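Uncharacterized protein (Capnocytophaga ochracea, PDB 4W9R) is of unknown function but is probably an esterase, with an alpha/beta-hydrolase domain followed by a C-terminal array of helices. Local coordinates at residues V104-I107 with Q108-P112; I190-E193 with R194-S198; E257-E260 with N261-T265; I345-T349 with G350-N354. One frame throughout, in Å; residues are numbered along the deposited sequence. Where two conformers were deposited one is given.

Contact 1: residues V104-I107 with Q108-P112; sequences VPYI and QGKYP
Tyr106 and Lys110, one helical turn apart, run alongside each other and leave the backbone in the same direction. The phenol end of Tyr106 lies against the outer methylenes of the lysine, OH of Tyr106 standing 3.3 Å from CE of Lys110, while the ammonium group bends off at the last torsion. Because Tyr106 holds CG anti to its N (chi1 166°), beside the carbonyl carbon, the ring tips along the helix toward the next turn. Its hydroxyl is hydrogen-bonded to Glu8 and its ring meets Phe10 edge-to-face, so the aromatic ties this helix to strand 5-12. Putting an alanine here would probably leave the Glu8 carboxylate without its hydroxyl partner and strip Phe10 and the lysine methylenes of the ring they pack on.

Ile107 and Tyr111 meet at a slant on another side of the helix: CG2 of Ile107 lies 3.8 Å from CD2 of Tyr111. Val104 and Gln108 also pair with a four-residue spacing, CG1 of Val104 lying 3.7 Å from OE1 of Gln108. Beneath the side chains, Gln108 N donates to Val104 O at 2.9 Å, and Tyr111 N to Ile107 O at 2.9 Å. Tyr111 is also where the backbone leaves helical angles, so its N closes the last turn while its backbone opens the loop. Ile107 rests on Val69 and Ile113, and Val104 on Lys117. This is the C-terminal end of a helix laid on the central sheet, as in the alpha/beta-hydrolase fold, just before the chain passes into the short strand 113-114 and on to strand 116-122.

Contact 2: residues I190-E193 with R194-S198; sequences IQFE and RAMRS
A Met-aromatic contact between Phe192 and Met196 marks the last turn of helix 183-196, the helical link of a beta-alpha-beta unit between strands 171-180 and 205-213. Met196 is a selenomethionine, and its SE sits 4.8 Å from the centre of the Phe192 ring, 51° off the ring normal, an oblique approach. The terminal methyl touches the same ring, CE of Met196 lying 3.7 Å from CE2 of Phe192. Both side chains face inward: Phe192 meets Phe127 edge-to-face, and Met196 also packs on Phe159, Tyr173 and Tyr207, joining the helix to the sheet and to helix 156-165.

A second pair at the same four-residue spacing is polar. Glu193 bends at chi2 (-84°), which swings its carboxylate along the helix to form a salt bridge through OE2 with NH2 of Arg197. The modelled separation is too short to trust, and Arg197 was deposited in two conformers, so its details are doubtful. The other oxygen, OE1, is hydrogen-bonded to Tyr207 of strand 205-213, giving the buried acid a polar anchor on the sheet. Arg194 bends at chi3 and slants across Ile190, its NH1 3.5 Å from CG2 of Ile190.

Arg194 N donates to Ile190 O at 2.9 Å and Arg197 N to Glu193 O at 3.1 Å, whereas both bonds from Met196 N are weak. Past the helix, Ser198 OG donates to Ala195 O at 2.8 Å from above the carbonyl plane.

Contact 3: residues E257-E260 with N261-T265; sequences EYLE and NKYNT
The carbonyls of Glu257 to Glu260 each accept from the amide four residues on, from Asn261 N to Glu257 O through to Asn264 N to Glu260 O, both at 2.8 Å. On the buried side Leu259 and Tyr263 meet at a slant, CD1 of Leu259 touching CE1 of Tyr263 at 3.6 Å. The ring also presents its edge to the backbone: Leu259 O lies near the ring plane, 3.3 Å from CD1 of Tyr263. CG of Tyr263 lies beside its own N (chi1 -82°), an orientation that keeps this edge over the preceding turn.

Helix 255-270 belongs to the helical part of the chain and packs here on helices 278-290 and 294-306, with Leu259 against Thr284 and Leu300 and both Leu259 and Tyr263 against Tyr303. The tyrosine hydroxyl is hydrogen-bonded to the Asp280 side chain and to Ile277 N, around the start of helix 278-290. A phenylalanine in its place would probably keep the leucine contact but leave the Asp280 carboxylate and that amide without their shared partner.

Glu260 and Asn264 make the outer side polar, yet the CG methylene of Glu260 meets ND2 of Asn264 (3.4 Å) in van der Waals contact. A water, over one face of the Tyr258 ring, donates to Tyr258 O and accepts from Asn261 ND2. Thr265 grips Asn261 O twice, through N (2.8 Å) and OG1 (2.7 Å), from opposite faces of the carbonyl plane.

Contact 4: residues I345-T349 with G350-N354; sequences IDFIT and GDLIN
Thr349 and Leu352 carry this contact, the first as N-cap of helix 350-362 and the second as the residue whose amide it caps. With chi1 at 55°, OG1 of Thr349 sits between its own N and carbonyl carbon, which places it where the amide of Leu352 can reach it. It accepts from Leu352 N at 3.3 Å, a weak bond but a fairly straight one (158°), and the two side chains cross at about a right angle. The threonine carbonyl takes up a further amide: Ile353 N donates to Thr349 O at 3.0 Å with an angle of 168°. The hydroxyl thus takes one of the amides the first turn leaves without a helical acceptor, while the carbonyl starts the ordinary i to i+4 series.

Leu352 also reaches back past the cap. Its CD2 lies 3.9 Å from CD1 of Phe347, the two side chains meeting at a slant. Alongside, Ile348 and Ile353 flank the N-cap in the positions of a hydrophobic staple, though loosely, with CG2 of Ile348 4.4 Å from CD1 of Ile353. The incoming chain is itself folded by a type II' beta turn, closed by Ile348 N donating to Ile345 O at 2.9 Å.

Phe317 of helix 314-325 packs against Ile348, Leu352 and Ile353 together. Ile353 also touches Tyr336 and Ala339 of helix 329-339, and Phe347 reaches Met282 of helix 278-290, so the capped start of helix 350-362 lies against the preceding helices.

In the fold
All four contacts are local and partly buried, their buried residues turned to the sheet or to neighbouring helices: Ile107 in contact 1, Phe192, Glu193 and Met196 in contact 2, Leu259 and Tyr263 in contact 3, Ile348 and Ile353 in contact 4. Contacts 1 and 2 both end helices on the mixed sheet of the hydrolase-like domain. Contact 1 combines aliphatic packing on the sheet with a tyrosine hydrogen-bonded to the edge strand 5-12, whereas contact 2 adds selenium-aromatic packing and an acid anchored on the sheet. Contacts 3 and 4 belong to the helical region and both touch helix 278-290; contact 3 lies within a helix, about 15 Å from the chain's centre, while contact 4 opens one, about 35 Å out.

Contact 1: residues V104-I107 with Q108-P112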
# COMPACT_ATOMS: atom_id res chain seq x y z
N VAL B 104 1.98 11.26 -22.91
CA VAL B 104 1.17 10.09 -23.24
C VAL B 104 1.33 9.63 -24.71
O VAL B 104 1.52 8.44 -24.95
CB VAL B 104 -0.32 10.33 -22.93
CG1 VAL B 104 -1.18 9.21 -23.49
CG2 VAL B 104 -0.53 10.46 -21.42
N PRO B 105 1.26 10.56 -25.68
CA PRO B 105 1.48 10.09 -27.06
C PRO B 105 2.89 9.54 -27.27
O PRO B 105 3.07 8.63 -28.09
CB PRO B 105 1.27 11.35 -27.90
CG PRO B 105 0.39 12.22 -27.07
CD PRO B 105 0.85 11.98 -25.66
N TYR B 106 3.86 10.07 -26.55
CA TYR B 106 5.23 9.57 -26.62
C TYR B 106 5.30 8.12 -26.16
O TYR B 106 5.96 7.29 -26.79
CB TYR B 106 6.17 10.43 -25.77
CG TYR B 106 7.52 9.80 -25.50
CD1 TYR B 106 8.50 9.78 -26.49
CD2 TYR B 106 7.82 9.25 -24.26
CE1 TYR B 106 9.74 9.21 -26.25
CE2 TYR B 106 9.06 8.68 -24.01
CZ TYR B 106 10.01 8.67 -25.01
OH TYR B 106 11.24 8.10 -24.76
N ILE B 107 4.62 7.82 -25.06
CA ILE B 107 4.57 6.45 -24.55
C ILE B 107 3.80 5.55 -25.50
O ILE B 107 4.18 4.40 -25.73
CB ILE B 107 3.92 6.41 -23.15
CG1 ILE B 107 4.71 7.29 -22.18
CG2 ILE B 107 3.87 4.98 -22.62
CD1 ILE B 107 6.15 6.88 -22.02
N GLN B 108 2.72 6.08 -26.08
CA GLN B 108 1.91 5.32 -27.02
C GLN B 108 2.69 4.98 -28.28
O GLN B 108 2.42 3.97 -28.94
CB GLN B 108 0.65 6.11 -27.39
CG GLN B 108 -0.41 6.13 -26.31
CD GLN B 108 -1.58 7.03 -26.66
OE1 GLN B 108 -1.39 8.17 -27.08
NE2 GLN B 108 -2.79 6.52 -26.50
N GLY B 109 3.66 5.82 -28.63
CA GLY B 109 4.50 5.57 -29.78
C GLY B 109 5.59 4.55 -29.49
O GLY B 109 5.95 3.75 -30.35
N LYS B 110 6.11 4.60 -28.27
CA LYS B 110 7.21 3.71 -27.87
C LYS B 110 6.73 2.32 -27.44
O LYS B 110 7.50 1.37 -27.46
CB LYS B 110 8.00 4.36 -26.72
CG LYS B 110 9.51 4.26 -26.87
CD LYS B 110 10.22 4.98 -25.73
CE LYS B 110 11.72 5.02 -25.95
NZ LYS B 110 12.31 3.66 -26.08
N TYR B 111 5.46 2.21 -27.07
CA TYR B 111 4.93 0.97 -26.51
C TYR B 111 3.50 0.69 -26.98
O TYR B 111 2.76 1.62 -27.30
CB TYR B 111 4.96 1.00 -24.98
CG TYR B 111 6.30 1.35 -24.38
CD1 TYR B 111 7.36 0.45 -24.41
CD2 TYR B 111 6.51 2.58 -23.78
CE1 TYR B 111 8.58 0.77 -23.86
CE2 TYR B 111 7.73 2.91 -23.22
CZ TYR B 111 8.77 2.00 -23.27
OH TYR B 111 9.99 2.31 -22.72
N PRO B 112 3.11 -0.59 -27.02
CA PRO B 112 1.74 -0.96 -27.36
C PRO B 112 0.77 -0.70 -26.20
O PRO B 112 0.44 -1.61 -25.44
CB PRO B 112 1.84 -2.46 -27.65
CG PRO B 112 3.01 -2.92 -26.85
CD PRO B 112 3.98 -1.77 -26.86

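Contact 2: residues I190-E193 with R194-S198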
# COMPACT_ATOMS: atom_id res chain seq x y z
N ILE B 190 -14.06 18.14 1.22
CA ILE B 190 -15.43 17.70 1.43
C ILE B 190 -16.43 18.64 0.76
O ILE B 190 -17.37 18.19 0.11
CB ILE B 190 -15.76 17.59 2.94
CG1 ILE B 190 -15.17 16.29 3.50
CG2 ILE B 190 -17.26 17.62 3.18
CD1 ILE B 190 -15.67 15.96 4.89
N GLN B 191 -16.21 19.94 0.92
CA GLN B 191 -17.06 20.94 0.28
C GLN B 191 -17.07 20.77 -1.23
O GLN B 191 -18.12 20.86 -1.87
CB GLN B 191 -16.59 22.36 0.64
CG GLN B 191 -16.71 22.70 2.11
CD GLN B 191 -16.13 24.07 2.43
OE1 GLN B 191 -16.21 24.99 1.63
NE2 GLN B 191 -15.53 24.20 3.61
N PHE B 192 -15.89 20.52 -1.80
CA PHE B 192 -15.76 20.31 -3.24
C PHE B 192 -16.49 19.04 -3.67
O PHE B 192 -17.20 19.04 -4.67
CB PHE B 192 -14.28 20.23 -3.63
CG PHE B 192 -14.05 19.74 -5.04
CD1 PHE B 192 -14.22 20.59 -6.12
CD2 PHE B 192 -13.66 18.43 -5.27
CE1 PHE B 192 -14.01 20.14 -7.41
CE2 PHE B 192 -13.45 17.97 -6.56
CZ PHE B 192 -13.62 18.83 -7.63
N GLU B 193 -16.30 17.97 -2.91
CA GLU B 193 -16.90 16.68 -3.24
C GLU B 193 -18.43 16.74 -3.18
O GLU B 193 -19.11 16.18 -4.04
CB GLU B 193 -16.38 15.59 -2.29
CG GLU B 193 -16.65 14.16 -2.76
CD GLU B 193 -18.03 13.66 -2.38
OE1 GLU B 193 -18.52 12.73 -3.05
OE2 GLU B 193 -18.62 14.19 -1.42
N ARG B 194 -18.95 17.43 -2.18
CA ARG B 194 -20.40 17.59 -2.03
C ARG B 194 -21.00 18.30 -3.23
O ARG B 194 -22.09 17.95 -3.69
CB ARG B 194 -20.72 18.36 -0.74
CG ARG B 194 -22.20 18.64 -0.55
CD ARG B 194 -22.48 19.34 0.78
NE ARG B 194 -22.29 18.45 1.93
CZ ARG B 194 -21.24 18.48 2.73
NH1 ARG B 194 -20.27 19.36 2.53
NH2 ARG B 194 -21.15 17.63 3.75
N ALA B 195 -20.29 19.30 -3.75
CA ALA B 195 -20.76 20.06 -4.90
C ALA B 195 -20.65 19.25 -6.18
O ALA B 195 -21.39 19.47 -7.14
CB ALA B 195 -19.97 21.36 -5.03
N MSE B 196 -19.71 18.30 -6.19
CA MSE B 196 -19.46 17.48 -7.37
C MSE B 196 -20.50 16.38 -7.54
O MSE B 196 -20.82 15.97 -8.66
CB MSE B 196 -18.05 16.88 -7.30
CG MSE B 196 -17.68 16.01 -8.48
SE MSE B 196 -15.78 15.54 -8.55
CE MSE B 196 -15.55 14.88 -6.73
N ARG B 197 -21.04 15.90 -6.42
CA ARG B 197 -22.02 14.82 -6.44
C ARG B 197 -23.45 15.34 -6.45
O ARG B 197 -24.40 14.56 -6.36
CB ARG B 197 -21.82 13.88 -5.24
CG ARG B 197 -22.19 14.49 -3.90
CD ARG B 197 -22.37 13.41 -2.84
NE ARG B 197 -22.79 13.96 -1.56
CZ ARG B 197 -22.01 14.05 -0.49
NH1 ARG B 197 -22.48 14.56 0.64
NH2 ARG B 197 -20.75 13.62 -0.55
N SER B 198 -23.60 16.66 -6.56
CA SER B 198 -24.92 17.31 -6.58
C SER B 198 -25.88 16.69 -7.60
O SER B 198 -27.01 16.35 -7.27
CB SER B 198 -24.76 18.80 -6.89
OG SER B 198 -23.93 19.43 -5.93

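Contact 3: residues E257-E260 with N261-T265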
# COMPACT_ATOMS: atom_id res chain seq x y z
N GLU B 257 -22.77 -17.51 -21.84
CA GLU B 257 -22.84 -16.07 -22.04
C GLU B 257 -22.25 -15.30 -20.85
O GLU B 257 -21.69 -14.22 -21.03
CB GLU B 257 -24.29 -15.63 -22.27
CG GLU B 257 -24.77 -15.79 -23.71
CD GLU B 257 -24.86 -17.24 -24.15
OE1 GLU B 257 -24.99 -18.13 -23.28
OE2 GLU B 257 -24.81 -17.50 -25.37
N TYR B 258 -22.37 -15.86 -19.66
CA TYR B 258 -21.80 -15.24 -18.47
C TYR B 258 -20.28 -15.15 -18.58
O TYR B 258 -19.69 -14.11 -18.32
CB TYR B 258 -22.19 -16.02 -17.21
CG TYR B 258 -21.77 -15.34 -15.92
CD1 TYR B 258 -22.58 -14.39 -15.31
CD2 TYR B 258 -20.56 -15.65 -15.31
CE1 TYR B 258 -22.20 -13.77 -14.14
CE2 TYR B 258 -20.16 -15.03 -14.14
CZ TYR B 258 -20.99 -14.09 -13.55
OH TYR B 258 -20.61 -13.47 -12.39
N LEU B 259 -19.66 -16.26 -18.98
CA LEU B 259 -18.22 -16.31 -19.15
C LEU B 259 -17.76 -15.37 -20.26
O LEU B 259 -16.77 -14.66 -20.12
CB LEU B 259 -17.76 -17.74 -19.45
CG LEU B 259 -16.27 -17.93 -19.75
CD1 LEU B 259 -15.43 -17.61 -18.52
CD2 LEU B 259 -15.98 -19.34 -20.24
N GLU B 260 -18.50 -15.37 -21.37
CA GLU B 260 -18.15 -14.55 -22.52
C GLU B 260 -18.30 -13.07 -22.21
O GLU B 260 -17.43 -12.27 -22.53
CB GLU B 260 -19.01 -14.92 -23.73
CG GLU B 260 -18.58 -14.24 -25.02
CD GLU B 260 -19.55 -14.49 -26.16
OE1 GLU B 260 -20.77 -14.57 -25.91
OE2 GLU B 260 -19.08 -14.60 -27.32
N ASN B 261 -19.42 -12.72 -21.58
CA ASN B 261 -19.69 -11.33 -21.20
C ASN B 261 -18.60 -10.78 -20.29
O ASN B 261 -18.19 -9.63 -20.42
CB ASN B 261 -21.05 -11.21 -20.53
CG ASN B 261 -21.33 -9.81 -20.02
OD1 ASN B 261 -21.74 -8.94 -20.78
ND2 ASN B 261 -21.11 -9.60 -18.73
N LYS B 262 -18.14 -11.62 -19.36
CA LYS B 262 -17.09 -11.22 -18.43
C LYS B 262 -15.81 -10.84 -19.17
O LYS B 262 -15.24 -9.78 -18.92
CB LYS B 262 -16.80 -12.34 -17.43
CG LYS B 262 -15.64 -12.04 -16.49
CD LYS B 262 -15.41 -13.18 -15.51
CE LYS B 262 -14.18 -12.93 -14.65
NZ LYS B 262 -14.34 -11.74 -13.77
N TYR B 263 -15.37 -11.70 -20.08
CA TYR B 263 -14.13 -11.46 -20.80
C TYR B 263 -14.30 -10.39 -21.88
O TYR B 263 -13.33 -9.74 -22.28
CB TYR B 263 -13.61 -12.77 -21.41
CG TYR B 263 -12.85 -13.60 -20.40
CD1 TYR B 263 -13.53 -14.34 -19.43
CD2 TYR B 263 -11.46 -13.63 -20.40
CE1 TYR B 263 -12.84 -15.09 -18.50
CE2 TYR B 263 -10.77 -14.38 -19.47
CZ TYR B 263 -11.46 -15.11 -18.53
OH TYR B 263 -10.77 -15.86 -17.60
N ASN B 264 -15.53 -10.19 -22.34
CA ASN B 264 -15.83 -9.08 -23.23
C ASN B 264 -15.77 -7.76 -22.47
O ASN B 264 -15.24 -6.77 -22.97
CB ASN B 264 -17.21 -9.25 -23.87
CG ASN B 264 -17.22 -10.29 -24.97
OD1 ASN B 264 -16.18 -10.60 -25.56
ND2 ASN B 264 -18.39 -10.84 -25.25
N THR B 265 -16.30 -7.76 -21.25
CA THR B 265 -16.27 -6.59 -20.39
C THR B 265 -14.84 -6.23 -20.02
O THR B 265 -14.48 -5.05 -19.93
CB THR B 265 -17.09 -6.82 -19.10
OG1 THR B 265 -18.45 -7.12 -19.45
CG2 THR B 265 -17.07 -5.58 -18.22
O HOH W 1 -20.75 -11.99 -16.85

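Contact 4: residues I345-T349 with G350-N354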
# COMPACT_ATOMS: atom_id res chain seq x y z
N ILE B 345 -5.32 -32.29 -20.29
CA ILE B 345 -5.41 -31.10 -19.46
C ILE B 345 -6.40 -31.33 -18.33
O ILE B 345 -7.51 -31.80 -18.56
CB ILE B 345 -5.81 -29.86 -20.29
CG1 ILE B 345 -6.03 -28.65 -19.38
CG2 ILE B 345 -7.04 -30.15 -21.14
CD1 ILE B 345 -6.36 -27.37 -20.12
N ASP B 346 -5.99 -30.99 -17.11
CA ASP B 346 -6.81 -31.19 -15.91
C ASP B 346 -7.32 -32.62 -15.82
O ASP B 346 -6.53 -33.57 -15.88
CB ASP B 346 -7.98 -30.19 -15.89
CG ASP B 346 -8.55 -29.99 -14.50
OD1 ASP B 346 -8.66 -30.97 -13.74
OD2 ASP B 346 -8.89 -28.83 -14.16
N PHE B 347 -8.63 -32.79 -15.71
CA PHE B 347 -9.23 -34.11 -15.55
C PHE B 347 -9.49 -34.78 -16.90
O PHE B 347 -10.01 -35.89 -16.96
CB PHE B 347 -10.52 -34.04 -14.74
CG PHE B 347 -11.69 -33.46 -15.49
CD1 PHE B 347 -12.63 -34.29 -16.08
CD2 PHE B 347 -11.86 -32.09 -15.59
CE1 PHE B 347 -13.71 -33.76 -16.77
CE2 PHE B 347 -12.94 -31.56 -16.27
CZ PHE B 347 -13.86 -32.39 -16.86
N ILE B 348 -9.12 -34.10 -17.99
CA ILE B 348 -9.29 -34.68 -19.31
C ILE B 348 -8.04 -35.47 -19.65
O ILE B 348 -6.96 -34.90 -19.81
CB ILE B 348 -9.52 -33.62 -20.40
CG1 ILE B 348 -10.43 -32.50 -19.89
CG2 ILE B 348 -10.09 -34.26 -21.66
CD1 ILE B 348 -11.81 -32.95 -19.57
N THR B 349 -8.19 -36.79 -19.76
CA THR B 349 -7.06 -37.67 -19.98
C THR B 349 -7.37 -38.71 -21.04
O THR B 349 -8.53 -38.94 -21.37
CB THR B 349 -6.64 -38.39 -18.68
OG1 THR B 349 -7.78 -39.08 -18.14
CG2 THR B 349 -6.11 -37.40 -17.66
N GLY B 350 -6.33 -39.34 -21.56
CA GLY B 350 -6.49 -40.40 -22.54
C GLY B 350 -7.31 -41.55 -21.99
O GLY B 350 -8.11 -42.15 -22.70
N ASP B 351 -7.11 -41.84 -20.70
CA ASP B 351 -7.83 -42.93 -20.06
C ASP B 351 -9.32 -42.65 -19.98
O ASP B 351 -10.15 -43.52 -20.26
CB ASP B 351 -7.27 -43.19 -18.66
CG ASP B 351 -5.82 -43.66 -18.68
OD1 ASP B 351 -5.32 -44.01 -19.77
OD2 ASP B 351 -5.19 -43.68 -17.60
N LEU B 352 -9.67 -41.42 -19.58
CA LEU B 352 -11.07 -41.02 -19.47
C LEU B 352 -11.75 -41.03 -20.83
O LEU B 352 -12.88 -41.50 -20.96
CB LEU B 352 -11.18 -39.64 -18.83
CG LEU B 352 -12.59 -39.04 -18.76
CD1 LEU B 352 -13.54 -39.97 -18.01
CD2 LEU B 352 -12.55 -37.67 -18.10
N ILE B 353 -11.07 -40.50 -21.84
CA ILE B 353 -11.59 -40.47 -23.20
C ILE B 353 -11.83 -41.89 -23.70
O ILE B 353 -12.83 -42.17 -24.37
CB ILE B 353 -10.63 -39.73 -24.15
CG1 ILE B 353 -10.52 -38.26 -23.75
CG2 ILE B 353 -11.11 -39.85 -25.59
CD1 ILE B 353 -9.52 -37.48 -24.57
N ASN B 354 -10.91 -42.80 -23.37
CA ASN B 354 -11.03 -44.19 -23.79
C ASN B 354 -12.26 -44.87 -23.21
O ASN B 354 -12.91 -45.67 -23.88
CB ASN B 354 -9.77 -44.96 -23.40
CG ASN B 354 -9.05 -45.54 -24.60
OD1 ASN B 354 -8.15 -44.91 -25.16
ND2 ASN B 354 -9.44 -46.75 -25.00